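Local coordinates for transcriptional regulator, TetR family (Marinobacter aquaeolei, PDB 3NNR), which probably binds DNA through a helix-turn-helix motif to regulate transcription, at residues 59-62 with 63-67; 76-79 with 80-83; 125-128 with 129-133. All coordinates share one frame; numbering follows the deposited sequence.

Contact 1: 59-62 with 63-67; sequences EYEK and LVDYY
E59 opens this turn of helix by accepting from L63 N through its carbonyl oxygen, the first of four i to i+4 backbone bonds that run on to Y66. Y60 adds a side-chain contact to the pattern. Its carbonyl takes the straightest of these bonds, from V64 N to Y60 O at 2.9 Å with an N-H...O angle of 170°, and its ring lies beneath the methyl CG2 of V64. That methyl stands 3.9 Å from the ring centroid, displaced toward the rim above Y60 CE1, a CH-pi contact over one face. V64 presents CG2 because CG1 is the branch anti to the backbone N (chi1 175°), which leaves CG2 beside that nitrogen and close to the turn before. Y60 OH hydrogen-bonds an unidentified molecule, and such molecules can mark pockets.

E61 and D65 come next, two acids running alongside each other on one side of the helix, with E61 CG 4.1 Å from D65 OD2. Their carboxylates stay apart, E61 OE2 to D65 OD2 being 5.1 Å. R122 forms salt bridges with both, probably offsetting the like charges. K62 closes the series, its carbonyl receiving Y66 N.

Helix 110-136 packs on the side of V64, E61 and D65; F119 touches all three, and C123 touches V64, while helix 78-94 brings L92 against Y60. The paired acids thus join helix 49-67 to helix 110-136 through R122.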
ATOM      1  N   GLU A  59     -20.013   2.598   8.437  1.00 55.34           N
ATOM      2  CA  GLU A  59     -20.426   3.865   7.803  1.00 59.46           C
ATOM      3  C   GLU A  59     -19.591   4.097   6.534  1.00 57.52           C
ATOM      4  O   GLU A  59     -20.135   4.563   5.554  1.00 62.36           O
ATOM      5  CB  GLU A  59     -20.320   5.110   8.712  1.00 61.24           C
ATOM      6  CG  GLU A  59     -21.100   5.115  10.070  1.00 71.23           C
ATOM      7  CD  GLU A  59     -22.629   4.958   9.965  1.00 93.26           C
ATOM      8  OE1 GLU A  59     -23.227   5.401   8.947  1.00101.28           O
ATOM      9  OE2 GLU A  59     -23.235   4.402  10.931  1.00 96.47           O
ATOM     10  N   TYR A  60     -18.292   3.795   6.578  1.00 55.12           N
ATOM     11  CA  TYR A  60     -17.366   3.922   5.425  1.00 54.34           C
ATOM     12  C   TYR A  60     -17.800   2.962   4.319  1.00 54.83           C
ATOM     13  O   TYR A  60     -17.942   3.371   3.173  1.00 55.21           O
ATOM     14  CB  TYR A  60     -15.914   3.643   5.855  1.00 50.93           C
ATOM     15  CG  TYR A  60     -14.846   3.645   4.750  1.00 48.20           C
ATOM     16  CD1 TYR A  60     -14.575   4.782   3.958  1.00 56.78           C
ATOM     17  CD2 TYR A  60     -14.089   2.526   4.515  1.00 47.98           C
ATOM     18  CE1 TYR A  60     -13.569   4.752   2.926  1.00 47.31           C
ATOM     19  CE2 TYR A  60     -13.129   2.494   3.535  1.00 51.25           C
ATOM     20  CZ  TYR A  60     -12.856   3.595   2.743  1.00 50.97           C
ATOM     21  OH  TYR A  60     -11.843   3.424   1.804  1.00 70.62           O
ATOM     22  N   GLU A  61     -18.050   1.712   4.698  1.00 55.57           N
ATOM     23  CA  GLU A  61     -18.547   0.660   3.804  1.00 57.02           C
ATOM     24  C   GLU A  61     -19.825   1.123   3.080  1.00 61.37           C
ATOM     25  O   GLU A  61     -19.908   1.030   1.855  1.00 62.82           O
ATOM     26  CB  GLU A  61     -18.814  -0.612   4.624  1.00 57.74           C
ATOM     27  CG  GLU A  61     -19.187  -1.860   3.837  1.00 62.69           C
ATOM     28  CD  GLU A  61     -19.602  -3.037   4.707  1.00 66.23           C
ATOM     29  OE1 GLU A  61     -20.268  -2.851   5.764  1.00 68.74           O
ATOM     30  OE2 GLU A  61     -19.301  -4.169   4.283  1.00 71.21           O
ATOM     31  N   LYS A  62     -20.800   1.645   3.828  1.00 63.30           N
ATOM     32  CA  LYS A  62     -22.053   2.159   3.228  1.00 65.81           C
ATOM     33  C   LYS A  62     -21.796   3.292   2.252  1.00 63.88           C
ATOM     34  O   LYS A  62     -22.447   3.371   1.216  1.00 67.63           O
ATOM     35  CB  LYS A  62     -23.052   2.658   4.285  1.00 68.64           C
ATOM     36  CG  LYS A  62     -23.848   1.567   4.998  1.00 83.96           C
ATOM     37  CD  LYS A  62     -24.683   2.128   6.194  1.00 91.73           C
ATOM     38  CE  LYS A  62     -25.173   0.994   7.125  1.00 99.68           C
ATOM     39  NZ  LYS A  62     -25.341   1.425   8.551  1.00100.50           N
ATOM     40  N   LEU A  63     -20.843   4.151   2.588  1.00 60.04           N
ATOM     41  CA  LEU A  63     -20.512   5.320   1.778  1.00 60.65           C
ATOM     42  C   LEU A  63     -19.907   4.902   0.444  1.00 58.13           C
ATOM     43  O   LEU A  63     -20.386   5.306  -0.608  1.00 59.31           O
ATOM     44  CB  LEU A  63     -19.520   6.232   2.519  1.00 60.76           C
ATOM     45  CG  LEU A  63     -19.476   7.693   2.096  1.00 67.18           C
ATOM     46  CD1 LEU A  63     -20.727   8.357   2.670  1.00 62.29           C
ATOM     47  CD2 LEU A  63     -18.181   8.402   2.554  1.00 67.86           C
ATOM     48  N   VAL A  64     -18.890   4.050   0.504  1.00 55.51           N
ATOM     49  CA  VAL A  64     -18.184   3.592  -0.699  1.00 55.33           C
ATOM     50  C   VAL A  64     -19.112   2.763  -1.608  1.00 60.15           C
ATOM     51  O   VAL A  64     -19.132   2.985  -2.828  1.00 64.35           O
ATOM     52  CB  VAL A  64     -16.900   2.864  -0.328  1.00 55.65           C
ATOM     53  CG1 VAL A  64     -16.232   2.274  -1.550  1.00 54.33           C
ATOM     54  CG2 VAL A  64     -15.964   3.836   0.433  1.00 42.30           C
ATOM     55  N   ASP A  65     -19.912   1.866  -1.019  1.00 58.77           N
ATOM     56  CA  ASP A  65     -20.938   1.118  -1.766  1.00 58.15           C
ATOM     57  C   ASP A  65     -21.921   2.029  -2.506  1.00 59.27           C
ATOM     58  O   ASP A  65     -22.353   1.695  -3.609  1.00 62.66           O
ATOM     59  CB  ASP A  65     -21.755   0.221  -0.835  1.00 57.90           C
ATOM     60  CG  ASP A  65     -21.024  -1.034  -0.411  1.00 59.84           C
ATOM     61  OD1 ASP A  65     -19.937  -1.405  -0.949  1.00 58.95           O
ATOM     62  OD2 ASP A  65     -21.580  -1.699   0.487  1.00 62.64           O
ATOM     63  N   TYR A  66     -22.286   3.143  -1.873  1.00 55.76           N
ATOM     64  CA  TYR A  66     -23.207   4.129  -2.452  1.00 58.17           C
ATOM     65  C   TYR A  66     -22.477   4.821  -3.617  1.00 59.27           C
ATOM     66  O   TYR A  66     -23.030   4.920  -4.679  1.00 61.24           O
ATOM     67  CB  TYR A  66     -23.694   5.128  -1.359  1.00 57.15           C
ATOM     68  CG  TYR A  66     -24.936   5.979  -1.612  1.00 57.10           C
ATOM     69  CD1 TYR A  66     -26.066   5.469  -2.264  1.00 59.19           C
ATOM     70  CD2 TYR A  66     -25.043   7.263  -1.056  1.00 58.81           C
ATOM     71  CE1 TYR A  66     -27.241   6.257  -2.436  1.00 58.87           C
ATOM     72  CE2 TYR A  66     -26.219   8.066  -1.231  1.00 59.15           C
ATOM     73  CZ  TYR A  66     -27.321   7.560  -1.917  1.00 62.32           C
ATOM     74  OH  TYR A  66     -28.511   8.341  -2.057  1.00 62.16           O
ATOM     75  N   TYR A  67     -21.226   5.243  -3.433  1.00 58.01           N
ATOM     76  CA  TYR A  67     -20.495   5.855  -4.536  1.00 59.15           C
ATOM     77  C   TYR A  67     -20.239   4.872  -5.693  1.00 60.68           C
ATOM     78  O   TYR A  67     -20.354   5.257  -6.850  1.00 60.80           O
ATOM     79  CB  TYR A  67     -19.150   6.449  -4.083  1.00 57.55           C
ATOM     80  CG  TYR A  67     -19.194   7.555  -3.039  1.00 50.00           C
ATOM     81  CD1 TYR A  67     -20.230   8.486  -2.991  1.00 46.71           C
ATOM     82  CD2 TYR A  67     -18.120   7.728  -2.150  1.00 53.23           C
ATOM     83  CE1 TYR A  67     -20.232   9.519  -2.049  1.00 59.11           C
ATOM     84  CE2 TYR A  67     -18.106   8.763  -1.208  1.00 49.71           C
ATOM     85  CZ  TYR A  67     -19.157   9.650  -1.164  1.00 63.48           C
ATOM     86  OH  TYR A  67     -19.153  10.661  -0.237  1.00 79.63           O
TER

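Contact 2: 76-79 with 80-83; sequences ITLE and DMTF
T77 and D80 exchange hydrogen bonds in both directions, the signature of a capping box at the start of helix 78-94. T77, the N-cap residue, accepts D80 N on its hydroxyl, OG1 lying 3.1 Å from that nitrogen. In return D80 OD2 receives T77 N at 3.2 Å, along a nearly straight N-H (174°) that meets the oxygen from above the carboxylate plane, 48° out of it. Each side chain therefore takes a backbone N-H of the other residue, one at the N-cap and one in the first turn, which caps the start of the helix.

Torsions bring both groups into place. The threonine hydroxyl sits between its own N and carbonyl carbon (chi1 68°), facing the incoming D80 N, while the aspartate swings CG back beside its own nitrogen, toward T77. Around this core, T77 OG1 makes a weak bond of 3.4 Å to E79 OE1, and I76 lays CG1 against D80 CB at 3.9 Å. T82 turns its hydroxyl back onto the preceding turn, donating from OG1 to E79 O at 2.7 Å; F83 N reaches the same oxygen from the same face of its plane, giving that carbonyl two donors. L78 and the selenomethionine M81 run side by side, CD2 of L78 touching CE of M81.

Helix 200-211 packs against this apolar pair, Y202 and V206 on L78 and L209 on M81, whereas I76 is set against helix 110-136 at I130, K133 and L134.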
ATOM      1  N   ILE A  76     -21.113   4.656 -19.322  1.00 87.96           N
ATOM      2  CA  ILE A  76     -20.210   5.360 -18.404  1.00 83.96           C
ATOM      3  C   ILE A  76     -19.553   6.520 -19.141  1.00 84.96           C
ATOM      4  O   ILE A  76     -19.087   6.330 -20.264  1.00 88.86           O
ATOM      5  CB  ILE A  76     -19.105   4.400 -17.812  1.00 80.16           C
ATOM      6  CG1 ILE A  76     -18.307   5.093 -16.714  1.00 76.97           C
ATOM      7  CG2 ILE A  76     -18.131   3.865 -18.894  1.00 75.84           C
ATOM      8  CD1 ILE A  76     -17.457   4.158 -15.926  1.00 67.90           C
ATOM      9  N   THR A  77     -19.539   7.707 -18.529  1.00 82.27           N
ATOM     10  CA  THR A  77     -18.846   8.879 -19.098  1.00 81.93           C
ATOM     11  C   THR A  77     -17.509   9.151 -18.352  1.00 78.79           C
ATOM     12  O   THR A  77     -17.223   8.553 -17.321  1.00 72.80           O
ATOM     13  CB  THR A  77     -19.680  10.143 -18.972  1.00 82.88           C
ATOM     14  OG1 THR A  77     -19.765  10.495 -17.587  1.00 77.28           O
ATOM     15  CG2 THR A  77     -21.108   9.974 -19.575  1.00 86.37           C
ATOM     16  N   LEU A  78     -16.711  10.074 -18.888  1.00 79.78           N
ATOM     17  CA  LEU A  78     -15.471  10.532 -18.237  1.00 76.65           C
ATOM     18  C   LEU A  78     -15.711  11.271 -16.897  1.00 73.70           C
ATOM     19  O   LEU A  78     -14.862  11.233 -15.979  1.00 67.71           O
ATOM     20  CB  LEU A  78     -14.671  11.431 -19.196  1.00 78.30           C
ATOM     21  CG  LEU A  78     -14.088  10.753 -20.444  1.00 83.44           C
ATOM     22  CD1 LEU A  78     -13.390  11.780 -21.312  1.00 83.77           C
ATOM     23  CD2 LEU A  78     -13.121   9.618 -20.076  1.00 78.88           C
ATOM     24  N   GLU A  79     -16.857  11.950 -16.809  1.00 76.92           N
ATOM     25  CA  GLU A  79     -17.276  12.701 -15.621  1.00 76.10           C
ATOM     26  C   GLU A  79     -17.570  11.666 -14.500  1.00 76.04           C
ATOM     27  O   GLU A  79     -17.156  11.852 -13.330  1.00 74.97           O
ATOM     28  CB  GLU A  79     -18.456  13.625 -15.941  1.00 80.60           C
ATOM     29  CG  GLU A  79     -18.199  14.811 -17.002  1.00 85.47           C
ATOM     30  CD  GLU A  79     -18.050  14.395 -18.514  1.00 97.08           C
ATOM     31  OE1 GLU A  79     -18.146  13.189 -18.847  1.00 99.14           O
ATOM     32  OE2 GLU A  79     -17.818  15.282 -19.379  1.00 97.47           O
ATOM     33  N   ASP A  80     -18.214  10.547 -14.863  1.00 75.25           N
ATOM     34  CA  ASP A  80     -18.423   9.432 -13.918  1.00 72.04           C
ATOM     35  C   ASP A  80     -17.097   8.854 -13.431  1.00 68.10           C
ATOM     36  O   ASP A  80     -16.954   8.516 -12.252  1.00 64.35           O
ATOM     37  CB  ASP A  80     -19.184   8.254 -14.543  1.00 74.04           C
ATOM     38  CG  ASP A  80     -20.593   8.566 -14.895  1.00 75.68           C
ATOM     39  OD1 ASP A  80     -21.208   9.498 -14.322  1.00 72.69           O
ATOM     40  OD2 ASP A  80     -21.117   7.815 -15.744  1.00 92.82           O
HETATM   41  N   MSE A  81     -16.147   8.711 -14.347  1.00 68.14           N
HETATM   42  CA  MSE A  81     -14.839   8.166 -13.997  1.00 68.43           C
HETATM   43  C   MSE A  81     -14.163   9.054 -12.926  1.00 66.32           C
HETATM   44  O   MSE A  81     -13.744   8.555 -11.882  1.00 64.91           O
HETATM   45  CB  MSE A  81     -13.967   7.997 -15.242  1.00 69.68           C
HETATM   46  CG  MSE A  81     -12.690   7.238 -15.000  1.00 70.22           C
HETATM   47 SE   MSE A  81     -11.649   7.234 -16.614  0.75 65.04          SE
HETATM   48  CE  MSE A  81     -11.192   9.122 -16.744  1.00 64.29           C
ATOM     49  N   THR A  82     -14.139  10.362 -13.171  1.00 67.09           N
ATOM     50  CA  THR A  82     -13.529  11.320 -12.248  1.00 65.70           C
ATOM     51  C   THR A  82     -14.258  11.336 -10.900  1.00 63.90           C
ATOM     52  O   THR A  82     -13.621  11.475  -9.856  1.00 63.69           O
ATOM     53  CB  THR A  82     -13.479  12.730 -12.843  1.00 64.98           C
ATOM     54  OG1 THR A  82     -14.796  13.140 -13.176  1.00 80.93           O
ATOM     55  CG2 THR A  82     -12.678  12.737 -14.097  1.00 65.22           C
ATOM     56  N   PHE A  83     -15.583  11.186 -10.925  1.00 66.49           N
ATOM     57  CA  PHE A  83     -16.363  11.118  -9.698  1.00 64.47           C
ATOM     58  C   PHE A  83     -15.961   9.852  -8.892  1.00 62.44           C
ATOM     59  O   PHE A  83     -15.598   9.945  -7.706  1.00 61.97           O
ATOM     60  CB  PHE A  83     -17.865  11.163  -9.950  1.00 67.28           C
ATOM     61  CG  PHE A  83     -18.623  10.517  -8.855  1.00 69.39           C
ATOM     62  CD1 PHE A  83     -18.704  11.132  -7.616  1.00 67.14           C
ATOM     63  CD2 PHE A  83     -19.142   9.229  -9.013  1.00 67.79           C
ATOM     64  CE1 PHE A  83     -19.327  10.484  -6.553  1.00 73.11           C
ATOM     65  CE2 PHE A  83     -19.782   8.591  -7.974  1.00 67.72           C
ATOM     66  CZ  PHE A  83     -19.876   9.214  -6.734  1.00 71.94           C
TER

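Contact 3: 125-128 with 129-133; sequences AAIN and RIFAK
F131 and I127, one helical turn apart, lie side by side and point the same way. Starting at its CB, F131 passes 3.6 Å from N128 O; CG then lies 3.6 Å from I127 O, to which the ring is turned obliquely. Farther out, CE2 meets the branch methyl CG2 of I127 at 3.8 Å, and CZ is 4.1 Å from the same methyl. The first torsion of F131 sets CG beside its own nitrogen (chi1 -69°) and sends the ring back along the helix toward I127.

Beneath the pair, F131 N donates almost straight to I127 O (176°). I130 folds over the preceding turn, its CG1 3.2 Å from A126 O, a carbonyl already bonded to I130 N. S152 and V155 of helix 145-160 meet the phenylalanine, and an unidentified bound molecule also approaches it.

CG of K133 sits over one face of the R129 guanidinium, 4.2 Å above its plane. R129 makes a salt bridge to E72, and K133 NZ a hydrogen bond to the carbonyl of R74. The chemistry thus divides this turn between an apolar pair facing helix 145-160 and two basic side chains holding the loop before helix 78-94.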
ATOM      1  N   ALA A 125     -14.907  -5.819  -7.779  1.00 62.71           N
ATOM      2  CA  ALA A 125     -15.965  -6.117  -8.742  1.00 63.89           C
ATOM      3  C   ALA A 125     -16.549  -4.833  -9.378  1.00 63.11           C
ATOM      4  O   ALA A 125     -17.098  -4.887 -10.480  1.00 64.05           O
ATOM      5  CB  ALA A 125     -17.068  -6.955  -8.078  1.00 64.92           C
ATOM      6  N   ALA A 126     -16.454  -3.700  -8.681  1.00 60.58           N
ATOM      7  CA  ALA A 126     -16.897  -2.412  -9.230  1.00 63.04           C
ATOM      8  C   ALA A 126     -15.813  -1.874 -10.181  1.00 64.26           C
ATOM      9  O   ALA A 126     -16.136  -1.257 -11.205  1.00 64.79           O
ATOM     10  CB  ALA A 126     -17.213  -1.420  -8.124  1.00 59.72           C
ATOM     11  N   ILE A 127     -14.536  -2.118  -9.860  1.00 63.74           N
ATOM     12  CA  ILE A 127     -13.426  -1.696 -10.741  1.00 64.42           C
ATOM     13  C   ILE A 127     -13.503  -2.488 -12.054  1.00 67.13           C
ATOM     14  O   ILE A 127     -13.386  -1.899 -13.127  1.00 68.74           O
ATOM     15  CB  ILE A 127     -12.057  -1.833 -10.083  1.00 64.21           C
ATOM     16  CG1 ILE A 127     -11.939  -0.901  -8.866  1.00 67.56           C
ATOM     17  CG2 ILE A 127     -10.952  -1.472 -11.068  1.00 68.48           C
ATOM     18  CD1 ILE A 127     -10.775  -1.231  -7.956  1.00 62.09           C
ATOM     19  N   ASN A 128     -13.725  -3.804 -11.969  1.00 69.94           N
ATOM     20  CA  ASN A 128     -13.926  -4.639 -13.173  1.00 74.82           C
ATOM     21  C   ASN A 128     -15.040  -4.075 -14.010  1.00 75.86           C
ATOM     22  O   ASN A 128     -14.875  -3.857 -15.223  1.00 77.52           O
ATOM     23  CB  ASN A 128     -14.270  -6.114 -12.848  1.00 76.81           C
ATOM     24  CG  ASN A 128     -13.046  -7.000 -12.781  1.00 81.53           C
ATOM     25  OD1 ASN A 128     -12.354  -7.186 -13.783  1.00 85.75           O
ATOM     26  ND2 ASN A 128     -12.788  -7.578 -11.613  1.00 85.45           N
ATOM     27  N   ARG A 129     -16.152  -3.807 -13.327  1.00 74.67           N
ATOM     28  CA  ARG A 129     -17.340  -3.330 -13.979  1.00 77.06           C
ATOM     29  C   ARG A 129     -17.154  -1.959 -14.649  1.00 76.57           C
ATOM     30  O   ARG A 129     -17.652  -1.761 -15.756  1.00 76.71           O
ATOM     31  CB  ARG A 129     -18.552  -3.374 -13.027  1.00 77.50           C
ATOM     32  CG  ARG A 129     -19.905  -3.196 -13.700  1.00 80.64           C
ATOM     33  CD  ARG A 129     -20.111  -4.150 -14.911  1.00 82.78           C
ATOM     34  NE  ARG A 129     -21.363  -3.886 -15.620  1.00 94.74           N
ATOM     35  CZ  ARG A 129     -21.625  -4.208 -16.894  1.00 99.65           C
ATOM     36  NH1 ARG A 129     -20.712  -4.799 -17.687  1.00102.32           N
ATOM     37  NH2 ARG A 129     -22.818  -3.902 -17.401  1.00 99.88           N
ATOM     38  N   ILE A 130     -16.394  -1.057 -14.012  1.00 74.33           N
ATOM     39  CA  ILE A 130     -16.091   0.266 -14.595  1.00 73.27           C
ATOM     40  C   ILE A 130     -15.291   0.096 -15.886  1.00 75.04           C
ATOM     41  O   ILE A 130     -15.630   0.687 -16.897  1.00 78.80           O
ATOM     42  CB  ILE A 130     -15.340   1.184 -13.611  1.00 70.42           C
ATOM     43  CG1 ILE A 130     -16.303   1.673 -12.510  1.00 70.58           C
ATOM     44  CG2 ILE A 130     -14.789   2.404 -14.330  1.00 63.51           C
ATOM     45  CD1 ILE A 130     -15.592   2.050 -11.203  1.00 65.74           C
ATOM     46  N   PHE A 131     -14.249  -0.718 -15.853  1.00 74.57           N
ATOM     47  CA  PHE A 131     -13.483  -0.999 -17.056  1.00 75.41           C
ATOM     48  C   PHE A 131     -14.354  -1.660 -18.126  1.00 76.03           C
ATOM     49  O   PHE A 131     -14.245  -1.302 -19.297  1.00 76.32           O
ATOM     50  CB  PHE A 131     -12.314  -1.934 -16.786  1.00 76.35           C
ATOM     51  CG  PHE A 131     -11.184  -1.353 -15.956  1.00 80.87           C
ATOM     52  CD1 PHE A 131     -10.809  -0.006 -16.025  1.00 87.19           C
ATOM     53  CD2 PHE A 131     -10.373  -2.233 -15.222  1.00 89.25           C
ATOM     54  CE1 PHE A 131      -9.723   0.467 -15.291  1.00 91.21           C
ATOM     55  CE2 PHE A 131      -9.276  -1.773 -14.495  1.00 90.81           C
ATOM     56  CZ  PHE A 131      -8.948  -0.422 -14.527  1.00 89.53           C
ATOM     57  N   ALA A 132     -15.200  -2.611 -17.719  1.00 74.75           N
ATOM     58  CA  ALA A 132     -16.104  -3.288 -18.649  1.00 77.41           C
ATOM     59  C   ALA A 132     -16.960  -2.249 -19.367  1.00 80.43           C
ATOM     60  O   ALA A 132     -17.076  -2.317 -20.610  1.00 84.70           O
ATOM     61  CB  ALA A 132     -16.974  -4.356 -17.944  1.00 78.12           C
ATOM     62  N   LYS A 133     -17.496  -1.272 -18.609  1.00 77.49           N
ATOM     63  CA  LYS A 133     -18.296  -0.182 -19.191  1.00 79.47           C
ATOM     64  C   LYS A 133     -17.466   0.804 -20.025  1.00 79.74           C
ATOM     65  O   LYS A 133     -17.965   1.313 -21.032  1.00 86.10           O
ATOM     66  CB  LYS A 133     -19.139   0.591 -18.150  1.00 79.36           C
ATOM     67  CG  LYS A 133     -20.145  -0.263 -17.358  1.00 77.27           C
ATOM     68  CD  LYS A 133     -21.459   0.432 -17.049  1.00 86.35           C
ATOM     69  CE  LYS A 133     -22.324   0.495 -18.311  1.00 99.99           C
ATOM     70  NZ  LYS A 133     -23.717   0.816 -18.005  1.00108.09           N
TER

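In the fold
From the N terminus, the predicted helix-turn-helix comes first, and helix 49-67 leads from it into the presumed regulatory part, ending in contact 1. Contacts 2 and 3 follow in series; each contact joins residues about one turn apart in a continuous stretch, so none encloses a loop, nests in another or crosses it. Contact 2 starts helix 78-94 and meets contact 1 where F83 CE2 packs on Y67 O. It also packs on contact 3. Contacts 1 and 3 stay about 7 Å apart at their nearest atoms, yet helix 110-136, which carries contact 3, reaches contact 1 as well. Together they tie three helices of one all-helical bundle.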